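Side-chain contact in translation initiation factor eIF-2B (Pyrococcus horikoshii, PDB 1VB5), which is the regulatory subunit of archaeal initiation factor 2B and probably takes part in exchanging GDP for GTP on initiation factor 2: residues A85-F88 against L89-E93. Residues are numbered along the deposited sequence; the frame is centred on the assembly and turned at random.
Sequences ALEF and LRRME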
loop_
_atom_site.group_PDB
_atom_site.type_symbol
_atom_site.label_atom_id
_atom_site.label_comp_id
_atom_site.label_asym_id
_atom_site.label_seq_id
_atom_site.Cartn_x
_atom_site.Cartn_y
_atom_site.Cartn_z
ATOM N N ALA B 85 13.679 -29.738 -21.096
ATOM C CA ALA B 85 12.506 -29.024 -20.610
ATOM C C ALA B 85 11.866 -29.785 -19.450
ATOM O O ALA B 85 11.491 -29.193 -18.441
ATOM C CB ALA B 85 11.501 -28.832 -21.735
ATOM N N LEU B 86 11.755 -31.102 -19.590
ATOM C CA LEU B 86 11.164 -31.922 -18.539
ATOM C C LEU B 86 12.031 -31.939 -17.288
ATOM O O LEU B 86 11.520 -32.059 -16.170
ATOM C CB LEU B 86 10.955 -33.359 -19.029
ATOM C CG LEU B 86 9.945 -33.576 -20.163
ATOM C CD1 LEU B 86 9.960 -35.051 -20.572
ATOM C CD2 LEU B 86 8.549 -33.161 -19.708
ATOM N N GLU B 87 13.345 -31.827 -17.472
ATOM C CA GLU B 87 14.251 -31.832 -16.333
ATOM C C GLU B 87 14.115 -30.523 -15.559
ATOM O O GLU B 87 14.194 -30.514 -14.333
ATOM C CB GLU B 87 15.700 -32.012 -16.779
ATOM C CG GLU B 87 16.610 -32.451 -15.643
ATOM C CD GLU B 87 18.080 -32.259 -15.957
ATOM O OE1 GLU B 87 18.503 -32.604 -17.084
ATOM O OE2 GLU B 87 18.817 -31.770 -15.070
ATOM N N PHE B 88 13.922 -29.420 -16.278
ATOM C CA PHE B 88 13.754 -28.121 -15.630
ATOM C C PHE B 88 12.520 -28.226 -14.736
ATOM O O PHE B 88 12.549 -27.843 -13.565
ATOM C CB PHE B 88 13.545 -27.014 -16.665
ATOM C CG PHE B 88 13.631 -25.622 -16.087
ATOM C CD1 PHE B 88 14.860 -24.989 -15.943
ATOM C CD2 PHE B 88 12.485 -24.963 -15.646
ATOM C CE1 PHE B 88 14.950 -23.717 -15.364
ATOM C CE2 PHE B 88 12.563 -23.694 -15.066
ATOM C CZ PHE B 88 13.797 -23.073 -14.926
ATOM N N LEU B 89 11.441 -28.769 -15.290
ATOM C CA LEU B 89 10.204 -28.938 -14.539
ATOM C C LEU B 89 10.423 -29.815 -13.309
ATOM O O LEU B 89 9.923 -29.513 -12.222
ATOM C CB LEU B 89 9.117 -29.545 -15.434
ATOM C CG LEU B 89 8.586 -28.622 -16.538
ATOM C CD1 LEU B 89 7.572 -29.364 -17.408
ATOM C CD2 LEU B 89 7.941 -27.398 -15.909
ATOM N N ARG B 90 11.178 -30.897 -13.473
ATOM C CA ARG B 90 11.450 -31.791 -12.356
ATOM C C ARG B 90 12.249 -31.059 -11.280
ATOM O O ARG B 90 12.013 -31.247 -10.087
ATOM C CB ARG B 90 12.233 -33.019 -12.824
ATOM C CG ARG B 90 12.377 -34.101 -11.766
ATOM C CD ARG B 90 13.376 -35.166 -12.209
ATOM N NE ARG B 90 14.716 -34.608 -12.366
ATOM C CZ ARG B 90 15.429 -34.082 -11.374
ATOM N NH1 ARG B 90 14.935 -34.045 -10.140
ATOM N NH2 ARG B 90 16.632 -33.577 -11.615
ATOM N N ARG B 91 13.198 -30.228 -11.705
ATOM C CA ARG B 91 14.011 -29.478 -10.754
ATOM C C ARG B 91 13.189 -28.429 -10.006
ATOM O O ARG B 91 13.380 -28.240 -8.806
ATOM C CB ARG B 91 15.195 -28.809 -11.456
ATOM C CG ARG B 91 16.251 -29.785 -11.962
ATOM C CD ARG B 91 17.501 -29.051 -12.423
ATOM N NE ARG B 91 18.508 -29.961 -12.966
ATOM C CZ ARG B 91 19.751 -29.602 -13.281
ATOM N NH1 ARG B 91 20.146 -28.347 -13.105
ATOM N NH2 ARG B 91 20.600 -30.494 -13.775
ATOM N N MET B 92 12.276 -27.752 -10.701
ATOM C CA MET B 92 11.440 -26.743 -10.049
ATOM C C MET B 92 10.643 -27.383 -8.924
ATOM O O MET B 92 10.638 -26.890 -7.795
ATOM C CB MET B 92 10.456 -26.100 -11.031
ATOM C CG MET B 92 11.079 -25.309 -12.155
ATOM S SD MET B 92 9.858 -24.287 -13.033
ATOM C CE MET B 92 8.493 -25.386 -13.191
ATOM N N GLU B 93 9.968 -28.485 -9.240
ATOM C CA GLU B 93 9.152 -29.199 -8.264
ATOM C C GLU B 93 9.981 -29.647 -7.061
ATOM O O GLU B 93 9.564 -29.490 -5.914
ATOM C CB GLU B 93 8.485 -30.412 -8.926
ATOM C CG GLU B 93 7.389 -31.069 -8.089
ATOM C CD GLU B 93 7.919 -32.058 -7.053
ATOM O OE1 GLU B 93 7.142 -32.451 -6.150
ATOM O OE2 GLU B 93 9.105 -32.455 -7.146
#
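Two turns of the long helix 78-106 bring Glu87 against Arg91 on one flank and Phe88 against Met92 on another. The backbone sets both pairs one turn apart: Arg91 N donates to Glu87 O at 2.8 Å, and Met92 N to Phe88 O at 2.9 Å. Long charged chains suit the more exposed flank, where OE2 of Glu87 forms a salt bridge with Arg91, 2.8 Å from NE and 2.5 Å from NH2, the latter too short to be read as strength. Both hydrogen bonds are weak, bent below 120°; the carboxylate is turned 54° from the guanidinium plane. With chi1 at -162°, the Glu87 chain runs on extended towards the arginine. Replacing Glu87 by alanine would probably leave the Arg91 guanidinium without its counter-charge within the helix and freer to swing. Arg90, by contrast, pairs through NH1 with Glu94. On the buried side Phe88 offers a large apolar ring to Phe71 and Leu68 of helix 63-71. Met92 brings its flexible thioether SD 3.4 Å from Phe88 CE2, an oblique Met-aromatic contact, and packs with Leu89 on helix 21-38. Such i to i+4 pairs, charged outside and apolar within, are typical of an amphipathic helix in a helical bundle.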